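Local coordinates for phosphoribosylaminoimidazole carboxylase (Bombyx mori, PDB 4JA0), which is a bifunctional enzyme of purine biosynthesis, probably carboxylating aminoimidazole ribonucleotide and coupling the product to aspartate to give SAICAR, at residues A[125-130]-A[174-179]; A[191-196]-A[209-214]; A[277-282]-A[296-301]. All blocks are in the same frame, centred on the assembly; numbering follows the deposited sequence.

How the contacts relate
Contacts 1 and 2 belong to the SAICAR synthetase part of the chain, contact 3 to the AIR carboxylase part, and the three follow one another in series along the sequence. The first two have centres about 12 Å apart. Helix 162-183, which carries half of contact 1, precedes strand 188-200, which carries half of contact 2, and packs on it through I175, F176 and L179. Both contacts reach the same antiparallel sheet, to which strands 123-132 and 188-200 belong. Contact 3 lies far off, its centre about 39 Å from that of contact 1 and 44 Å from that of contact 2, in a separate parallel sheet. The spacing illustrates how a bifunctional enzyme keeps two differently folded units on one chain.

Contact 1 of 3, residues A[125-130]-A[174-179]; sequences TPPKQE and LIFEIL
P127 meets two consecutive helix side chains, F176 and E177, through its CG and CD atoms, and takes each at a different angle. P127 CG lies 4.2 Å from F176 CD2, on a slant to the phenyl ring. The phenyl group is carried out from the helix because its CG stands anti to the backbone N (chi1 178°), which points the ring at the proline. The next atom of the proline ring, P127 CD, lies 4.1 Å from E177 OE2; here the two side chains cross at about a right angle, and the contact is made by the end of an extended glutamate chain. The other carboxylate oxygen, OE1, is paired in a salt bridge with R403 of helix 396-420, so the acid both flanks the proline and ties helix 162-183 to the C-terminal helix. R105 packs on P127 and F176 alike, and I173 adds to the cover of the proline. The strand holding P127 pairs with strand 100-104, while helix 162-183 rests F176 on L190 of strand 188-200 and packs I178 and L179 on helix 57-74.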
loop_
_atom_site.group_PDB
_atom_site.type_symbol
_atom_site.label_atom_id
_atom_site.label_comp_id
_atom_site.label_asym_id
_atom_site.label_seq_id
_atom_site.Cartn_x
_atom_site.Cartn_y
_atom_site.Cartn_z
ATOM N N THR A 125 -34.631 29.395 9.262
ATOM C CA THR A 125 -33.766 28.446 8.633
ATOM C C THR A 125 -32.990 27.657 9.680
ATOM O O THR A 125 -32.076 28.191 10.307
ATOM C CB THR A 125 -32.783 29.157 7.698
ATOM O OG1 THR A 125 -33.464 29.757 6.585
ATOM C CG2 THR A 125 -31.936 28.158 7.181
ATOM N N PRO A 126 -33.345 26.380 9.885
ATOM C CA PRO A 126 -34.365 25.579 9.214
ATOM C C PRO A 126 -35.766 26.022 9.650
ATOM O O PRO A 126 -35.881 26.895 10.518
ATOM C CB PRO A 126 -34.044 24.156 9.703
ATOM C CG PRO A 126 -33.483 24.333 10.982
ATOM C CD PRO A 126 -32.685 25.598 10.941
ATOM N N PRO A 127 -36.817 25.453 9.036
ATOM C CA PRO A 127 -38.151 25.905 9.423
ATOM C C PRO A 127 -38.387 25.734 10.909
ATOM O O PRO A 127 -38.018 24.700 11.489
ATOM C CB PRO A 127 -39.079 24.969 8.640
ATOM C CG PRO A 127 -38.279 24.514 7.493
ATOM C CD PRO A 127 -36.880 24.400 8.003
ATOM N N LYS A 128 -38.991 26.760 11.505
ATOM C CA LYS A 128 -39.394 26.748 12.901
ATOM C C LYS A 128 -40.490 25.715 13.066
ATOM O O LYS A 128 -41.409 25.636 12.235
ATOM C CB LYS A 128 -39.952 28.113 13.277
ATOM C CG LYS A 128 -40.067 28.401 14.771
ATOM C CD LYS A 128 -38.784 28.965 15.320
ATOM C CE LYS A 128 -38.898 29.204 16.804
ATOM N NZ LYS A 128 -37.635 29.786 17.319
ATOM N N GLN A 129 -40.411 24.919 14.125
ATOM C CA GLN A 129 -41.466 23.953 14.375
ATOM C C GLN A 129 -41.928 24.023 15.833
ATOM O O GLN A 129 -41.120 23.924 16.751
ATOM C CB GLN A 129 -41.048 22.550 13.865
ATOM C CG GLN A 129 -41.186 21.363 14.797
ATOM C CD GLN A 129 -42.609 21.027 15.215
ATOM O OE1 GLN A 129 -43.568 21.722 14.886
ATOM N NE2 GLN A 129 -42.743 19.957 15.971
ATOM N N GLU A 130 -43.230 24.261 16.017
ATOM C CA GLU A 130 -43.839 24.468 17.330
ATOM C C GLU A 130 -45.007 23.531 17.593
ATOM O O GLU A 130 -45.625 22.991 16.675
ATOM C CB GLU A 130 -44.312 25.914 17.470
ATOM C CG GLU A 130 -43.177 26.881 17.290
ATOM C CD GLU A 130 -43.588 28.331 17.283
ATOM O OE1 GLU A 130 -44.638 28.660 16.684
ATOM O OE2 GLU A 130 -42.838 29.138 17.882
ATOM N N LEU A 174 -40.399 17.894 7.563
ATOM C CA LEU A 174 -40.245 17.239 6.257
ATOM C C LEU A 174 -41.441 17.440 5.329
ATOM O O LEU A 174 -41.274 17.759 4.158
ATOM C CB LEU A 174 -39.994 15.744 6.470
ATOM C CG LEU A 174 -39.695 14.891 5.248
ATOM C CD1 LEU A 174 -38.705 15.621 4.389
ATOM C CD2 LEU A 174 -39.103 13.579 5.691
ATOM N N ILE A 175 -42.641 17.288 5.880
ATOM C CA ILE A 175 -43.890 17.460 5.140
ATOM C C ILE A 175 -44.040 18.895 4.668
ATOM O O ILE A 175 -44.468 19.151 3.540
ATOM C CB ILE A 175 -45.092 17.069 6.015
ATOM C CG1 ILE A 175 -45.149 15.553 6.147
ATOM C CG2 ILE A 175 -46.405 17.630 5.465
ATOM C CD1 ILE A 175 -46.009 15.103 7.300
ATOM N N PHE A 176 -43.680 19.829 5.544
ATOM C CA PHE A 176 -43.621 21.217 5.163
ATOM C C PHE A 176 -42.631 21.415 3.997
ATOM O O PHE A 176 -42.946 22.081 3.013
ATOM C CB PHE A 176 -43.188 22.078 6.337
ATOM C CG PHE A 176 -43.066 23.521 5.984
ATOM C CD1 PHE A 176 -44.152 24.364 6.099
ATOM C CD2 PHE A 176 -41.885 24.020 5.435
ATOM C CE1 PHE A 176 -44.035 25.692 5.734
ATOM C CE2 PHE A 176 -41.766 25.337 5.060
ATOM C CZ PHE A 176 -42.833 26.177 5.210
ATOM N N GLU A 177 -41.447 20.824 4.092
ATOM C CA GLU A 177 -40.435 21.035 3.070
ATOM C C GLU A 177 -40.867 20.495 1.696
ATOM O O GLU A 177 -40.671 21.152 0.662
ATOM C CB GLU A 177 -39.130 20.392 3.514
ATOM C CG GLU A 177 -38.372 21.185 4.583
ATOM C CD GLU A 177 -37.223 20.381 5.185
ATOM O OE1 GLU A 177 -37.261 19.130 5.074
ATOM O OE2 GLU A 177 -36.281 20.989 5.755
ATOM N N ILE A 178 -41.509 19.330 1.703
ATOM C CA ILE A 178 -42.035 18.713 0.492
ATOM C C ILE A 178 -43.092 19.567 -0.185
ATOM O O ILE A 178 -43.001 19.845 -1.374
ATOM C CB ILE A 178 -42.670 17.349 0.816
ATOM C CG1 ILE A 178 -41.584 16.351 1.193
ATOM C CG2 ILE A 178 -43.519 16.843 -0.361
ATOM C CD1 ILE A 178 -42.122 15.061 1.691
ATOM N N LEU A 179 -44.075 19.993 0.596
ATOM C CA LEU A 179 -45.166 20.819 0.102
ATOM C C LEU A 179 -44.669 22.204 -0.286
ATOM O O LEU A 179 -45.191 22.817 -1.226
ATOM C CB LEU A 179 -46.266 20.929 1.155
ATOM C CG LEU A 179 -46.891 19.584 1.515
ATOM C CD1 LEU A 179 -47.868 19.781 2.635
ATOM C CD2 LEU A 179 -47.582 18.983 0.308
#

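Contact 2 of 3, residues A[191-196]-A[209-214]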
loop_
_atom_site.group_PDB
_atom_site.type_symbol
_atom_site.label_atom_id
_atom_site.label_comp_id
_atom_site.label_asym_id
_atom_site.label_seq_id
_atom_site.Cartn_x
_atom_site.Cartn_y
_atom_site.Cartn_z
ATOM N N ILE A 191 -46.094 29.248 3.537
ATOM C CA ILE A 191 -45.574 30.106 4.601
ATOM C C ILE A 191 -45.575 29.392 5.924
ATOM O O ILE A 191 -44.614 29.474 6.675
ATOM C CB ILE A 191 -46.355 31.465 4.687
ATOM C CG1 ILE A 191 -45.613 32.557 3.932
ATOM C CG2 ILE A 191 -46.416 31.977 6.089
ATOM C CD1 ILE A 191 -45.584 32.371 2.487
ATOM N N ASP A 192 -46.655 28.680 6.204
ATOM C CA ASP A 192 -46.702 27.863 7.396
ATOM C C ASP A 192 -47.723 26.760 7.242
ATOM O O ASP A 192 -48.433 26.720 6.247
ATOM C CB ASP A 192 -46.923 28.700 8.674
ATOM C CG ASP A 192 -48.200 29.547 8.641
ATOM O OD1 ASP A 192 -48.083 30.782 8.773
ATOM O OD2 ASP A 192 -49.321 28.986 8.575
ATOM N N MET A 193 -47.748 25.832 8.197
ATOM C CA MET A 193 -48.652 24.685 8.131
ATOM C C MET A 193 -48.984 24.140 9.488
ATOM O O MET A 193 -48.202 24.284 10.413
ATOM C CB MET A 193 -47.998 23.530 7.406
ATOM C CG MET A 193 -48.218 23.449 5.947
ATOM S SD MET A 193 -47.597 21.808 5.643
ATOM C CE MET A 193 -49.041 20.886 6.130
ATOM N N LYS A 194 -50.094 23.418 9.570
ATOM C CA LYS A 194 -50.447 22.674 10.778
ATOM C C LYS A 194 -50.913 21.282 10.373
ATOM O O LYS A 194 -51.717 21.126 9.444
ATOM C CB LYS A 194 -51.558 23.389 11.567
ATOM N N ILE A 195 -50.406 20.268 11.065
ATOM C CA ILE A 195 -50.838 18.909 10.802
ATOM C C ILE A 195 -51.076 18.257 12.142
ATOM O O ILE A 195 -50.722 18.826 13.166
ATOM C CB ILE A 195 -49.789 18.108 10.013
ATOM C CG1 ILE A 195 -48.451 18.145 10.744
ATOM C CG2 ILE A 195 -49.628 18.651 8.627
ATOM C CD1 ILE A 195 -47.347 17.368 10.033
ATOM N N GLU A 196 -51.655 17.061 12.125
ATOM C CA GLU A 196 -51.902 16.298 13.341
ATOM C C GLU A 196 -51.570 14.820 13.125
ATOM O O GLU A 196 -51.718 14.313 12.026
ATOM C CB GLU A 196 -53.354 16.487 13.787
ATOM C CG GLU A 196 -53.647 17.880 14.371
ATOM C CD GLU A 196 -55.140 18.152 14.609
ATOM O OE1 GLU A 196 -55.923 17.183 14.742
ATOM O OE2 GLU A 196 -55.533 19.344 14.652
ATOM N N ASP A 209 -54.640 13.791 10.054
ATOM C CA ASP A 209 -55.798 14.686 10.078
ATOM C C ASP A 209 -56.284 15.015 8.671
ATOM O O ASP A 209 -56.758 14.152 7.938
ATOM C CB ASP A 209 -55.503 15.961 10.891
ATOM C CG ASP A 209 -56.760 16.792 11.170
ATOM O OD1 ASP A 209 -56.626 17.989 11.525
ATOM O OD2 ASP A 209 -57.879 16.244 11.028
ATOM N N VAL A 210 -56.177 16.291 8.333
ATOM C CA VAL A 210 -56.670 16.845 7.100
ATOM C C VAL A 210 -55.735 17.998 6.784
ATOM O O VAL A 210 -55.453 18.824 7.645
ATOM C CB VAL A 210 -58.093 17.355 7.284
ATOM C CG1 VAL A 210 -58.366 18.499 6.342
ATOM C CG2 VAL A 210 -59.080 16.224 7.077
ATOM N N ILE A 211 -55.220 18.056 5.566
ATOM C CA ILE A 211 -54.442 19.217 5.188
ATOM C C ILE A 211 -55.174 19.878 4.027
ATOM O O ILE A 211 -55.190 19.341 2.920
ATOM C CB ILE A 211 -52.978 18.843 4.814
ATOM C CG1 ILE A 211 -52.368 17.922 5.875
ATOM C CG2 ILE A 211 -52.123 20.088 4.644
ATOM C CD1 ILE A 211 -50.960 17.452 5.555
ATOM N N ASP A 212 -55.813 21.019 4.288
ATOM C CA ASP A 212 -56.495 21.771 3.236
ATOM C C ASP A 212 -56.141 23.256 3.346
ATOM O O ASP A 212 -55.120 23.596 3.945
ATOM C CB ASP A 212 -58.018 21.553 3.272
ATOM C CG ASP A 212 -58.650 21.933 4.612
ATOM O OD1 ASP A 212 -58.095 22.820 5.292
ATOM O OD2 ASP A 212 -59.732 21.392 4.962
ATOM N N SER A 213 -56.969 24.138 2.782
ATOM C CA SER A 213 -56.697 25.577 2.875
ATOM C C SER A 213 -56.951 26.143 4.253
ATOM O O SER A 213 -56.684 27.320 4.493
ATOM C CB SER A 213 -57.461 26.391 1.839
ATOM O OG SER A 213 -56.957 26.162 0.539
ATOM N N ASP A 214 -57.453 25.313 5.160
ATOM C CA ASP A 214 -57.593 25.730 6.553
ATOM C C ASP A 214 -56.322 25.400 7.337
ATOM O O ASP A 214 -56.065 25.971 8.379
ATOM C CB ASP A 214 -58.809 25.048 7.196
ATOM C CG ASP A 214 -60.134 25.457 6.542
ATOM O OD1 ASP A 214 -60.244 26.614 6.074
ATOM O OD2 ASP A 214 -61.062 24.618 6.480
#
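Packing of a loop on a strand, buried and without hydrogen bonds between the two segments, joins strand 188-200 to the loop entering strand 216-220 through an apolar cluster round I211 and, beside it, a pair of acids. I211 is met by two neighbours at once. The bent end of M193 swings in at about a right angle, M193 CE reaching 3.5 Å from I211 CG2, whereas I195 runs alongside the isoleucine and sets its CG2 3.6 Å from I211 CD1. V67, F68 and L71 of helix 57-74 also pack on I211. E196 and D209 lie side by side, their carboxylate planes 19° apart. D209 has CG anti to the backbone N (chi1 -169°), which lays its carboxylate alongside that of E196. E196 OE1 and D209 OD1 are 3.4 Å apart, and these like charges are likely to repel each other unless something offsets them. Were E196 an alanine, CB could still meet D209, but a gap would probably open beside the D209 carboxylate and the acidic pair would be reduced to a single charge. A sulfate, probably from the crystallisation liquor, lies about 5 Å from the side chain of D209; this may mark a pocket, and the position is consistent with the nucleotide site of SAICAR synthetases.

Contact 3 of 3, residues A[277-282]-A[296-301]; sequences ADQEHC and VDLRVT
L298 reaches from the strand to the first turn of the facing helix and lays its two methyl groups against different residues, C282 and Q279. Its CG is anti to the carbonyl carbon (chi1 -63°), and the chain then extends to CD1, which carries the side chain across to the helix. One methyl, L298 CD2, sits 3.9 Å from C282 CB and equally close to the main-chain oxygen of C282; the leucine thus touches helix backbone as well as side chain. The other, L298 CD1, lies 4.3 Å from Q279 NE2, a loose approach to a side chain whose amide end reaches beside the leucine. That amide makes a weak hydrogen bond to Q283 OE1, one turn further on, and Q283 itself packs on L298. The turn beneath is held by the backbone bond from C282 N to D278 O, 3.1 Å long, with D278 at the N-cap position.

The contact is made mainly by apolar packing, with no hydrogen bond between the two segments, and its neighbours extend it: M273 of strand 267-273 meets both C282 and Q279, and V329 of strand 323-329 also packs on C282. The residues that follow L298 have other partners: R299 NH2 forms a salt bridge with D417 of a neighbouring subunit and the backbone N of V300 bonds to that same aspartate, so strand 296-300, outermost in the sheet within its own chain, is met by another copy of the protein. Strand 267-273, helix 279-291 and strand 296-300 make a beta-alpha-beta crossover, the helix packing on adjacent parallel strands in the manner of the Rossmann-like fold of AIR carboxylases.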
loop_
_atom_site.group_PDB
_atom_site.type_symbol
_atom_site.label_atom_id
_atom_site.label_comp_id
_atom_site.label_asym_id
_atom_site.label_seq_id
_atom_site.Cartn_x
_atom_site.Cartn_y
_atom_site.Cartn_z
ATOM N N ALA A 277 -20.648 -9.749 -16.977
ATOM C CA ALA A 277 -20.450 -10.355 -15.670
ATOM C C ALA A 277 -20.850 -9.379 -14.549
ATOM O O ALA A 277 -21.156 -9.799 -13.430
ATOM C CB ALA A 277 -19.010 -10.822 -15.501
ATOM N N ASP A 278 -20.876 -8.085 -14.860
ATOM C CA ASP A 278 -21.169 -7.062 -13.861
ATOM C C ASP A 278 -22.679 -6.876 -13.622
ATOM O O ASP A 278 -23.124 -5.868 -13.072
ATOM C CB ASP A 278 -20.535 -5.728 -14.304
ATOM C CG ASP A 278 -19.000 -5.795 -14.422
ATOM O OD1 ASP A 278 -18.364 -6.594 -13.685
ATOM O OD2 ASP A 278 -18.436 -5.043 -15.262
ATOM N N GLN A 279 -23.455 -7.882 -13.992
ATOM C CA GLN A 279 -24.910 -7.784 -14.078
ATOM C C GLN A 279 -25.617 -7.572 -12.741
ATOM O O GLN A 279 -26.360 -6.591 -12.563
ATOM C CB GLN A 279 -25.422 -9.035 -14.810
ATOM C CG GLN A 279 -26.922 -9.220 -14.963
ATOM C CD GLN A 279 -27.601 -8.036 -15.565
ATOM O OE1 GLN A 279 -26.961 -7.147 -16.125
ATOM N NE2 GLN A 279 -28.923 -8.013 -15.469
ATOM N N GLU A 280 -25.364 -8.481 -11.805
ATOM C CA GLU A 280 -25.936 -8.413 -10.471
ATOM C C GLU A 280 -25.614 -7.068 -9.805
ATOM O O GLU A 280 -26.484 -6.467 -9.145
ATOM C CB GLU A 280 -25.391 -9.564 -9.627
ATOM C CG GLU A 280 -26.106 -10.903 -9.804
ATOM C CD GLU A 280 -26.014 -11.771 -8.552
ATOM O OE1 GLU A 280 -25.292 -11.379 -7.603
ATOM O OE2 GLU A 280 -26.658 -12.843 -8.518
ATOM N N HIS A 281 -24.381 -6.590 -10.006
ATOM C CA HIS A 281 -23.963 -5.304 -9.444
ATOM C C HIS A 281 -24.852 -4.196 -9.994
ATOM O O HIS A 281 -25.341 -3.363 -9.250
ATOM C CB HIS A 281 -22.497 -5.021 -9.779
ATOM C CG HIS A 281 -22.026 -3.658 -9.370
ATOM N ND1 HIS A 281 -21.693 -3.339 -8.073
ATOM C CD2 HIS A 281 -21.847 -2.525 -10.089
ATOM C CE1 HIS A 281 -21.315 -2.074 -8.011
ATOM N NE2 HIS A 281 -21.401 -1.557 -9.223
ATOM N N CYS A 282 -25.079 -4.212 -11.303
ATOM C CA CYS A 282 -25.894 -3.197 -11.956
ATOM C C CYS A 282 -27.359 -3.255 -11.552
ATOM O O CYS A 282 -28.030 -2.227 -11.426
ATOM C CB CYS A 282 -25.776 -3.340 -13.479
ATOM S SG CYS A 282 -24.112 -3.009 -14.087
ATOM N N VAL A 296 -34.365 3.699 -15.254
ATOM C CA VAL A 296 -33.036 3.169 -15.389
ATOM C C VAL A 296 -32.941 2.215 -16.557
ATOM O O VAL A 296 -33.732 1.279 -16.661
ATOM C CB VAL A 296 -32.662 2.413 -14.118
ATOM C CG1 VAL A 296 -31.178 1.999 -14.137
ATOM C CG2 VAL A 296 -32.984 3.263 -12.945
ATOM N N ASP A 297 -31.927 2.425 -17.395
ATOM C CA ASP A 297 -31.571 1.485 -18.448
ATOM C C ASP A 297 -30.225 0.858 -18.133
ATOM O O ASP A 297 -29.272 1.554 -17.764
ATOM C CB ASP A 297 -31.474 2.173 -19.806
ATOM C CG ASP A 297 -32.748 2.103 -20.580
ATOM O OD1 ASP A 297 -33.604 1.263 -20.222
ATOM O OD2 ASP A 297 -32.865 2.854 -21.575
ATOM N N LEU A 298 -30.154 -0.460 -18.279
ATOM C CA LEU A 298 -28.898 -1.180 -18.148
ATOM C C LEU A 298 -28.349 -1.483 -19.540
ATOM O O LEU A 298 -29.025 -2.111 -20.354
ATOM C CB LEU A 298 -29.110 -2.484 -17.382
ATOM C CG LEU A 298 -29.586 -2.377 -15.934
ATOM C CD1 LEU A 298 -29.643 -3.753 -15.275
ATOM C CD2 LEU A 298 -28.687 -1.438 -15.141
ATOM N N ARG A 299 -27.128 -1.048 -19.819
ATOM C CA ARG A 299 -26.538 -1.317 -21.119
ATOM C C ARG A 299 -25.164 -1.968 -20.987
ATOM O O ARG A 299 -24.438 -1.718 -20.038
ATOM C CB ARG A 299 -26.446 -0.032 -21.953
ATOM C CG ARG A 299 -27.720 0.765 -22.018
ATOM C CD ARG A 299 -28.797 -0.011 -22.731
ATOM N NE ARG A 299 -28.314 -0.471 -24.019
ATOM C CZ ARG A 299 -28.473 0.206 -25.155
ATOM N NH1 ARG A 299 -29.104 1.375 -25.151
ATOM N NH2 ARG A 299 -27.982 -0.283 -26.290
ATOM N N VAL A 300 -24.815 -2.808 -21.949
ATOM C CA VAL A 300 -23.514 -3.433 -21.953
ATOM C C VAL A 300 -22.717 -2.879 -23.130
ATOM O O VAL A 300 -23.183 -2.919 -24.253
ATOM C CB VAL A 300 -23.633 -4.978 -22.055
ATOM C CG1 VAL A 300 -22.245 -5.645 -22.092
ATOM C CG2 VAL A 300 -24.441 -5.519 -20.895
ATOM N N THR A 301 -21.537 -2.337 -22.849
ATOM C CA THR A 301 -20.598 -1.861 -23.860
ATOM C C THR A 301 -19.221 -1.615 -23.259
ATOM O O THR A 301 -19.091 -1.206 -22.100
ATOM C CB THR A 301 -21.071 -0.579 -24.584
ATOM O OG1 THR A 301 -20.184 -0.296 -25.683
ATOM C CG2 THR A 301 -21.111 0.615 -23.622
#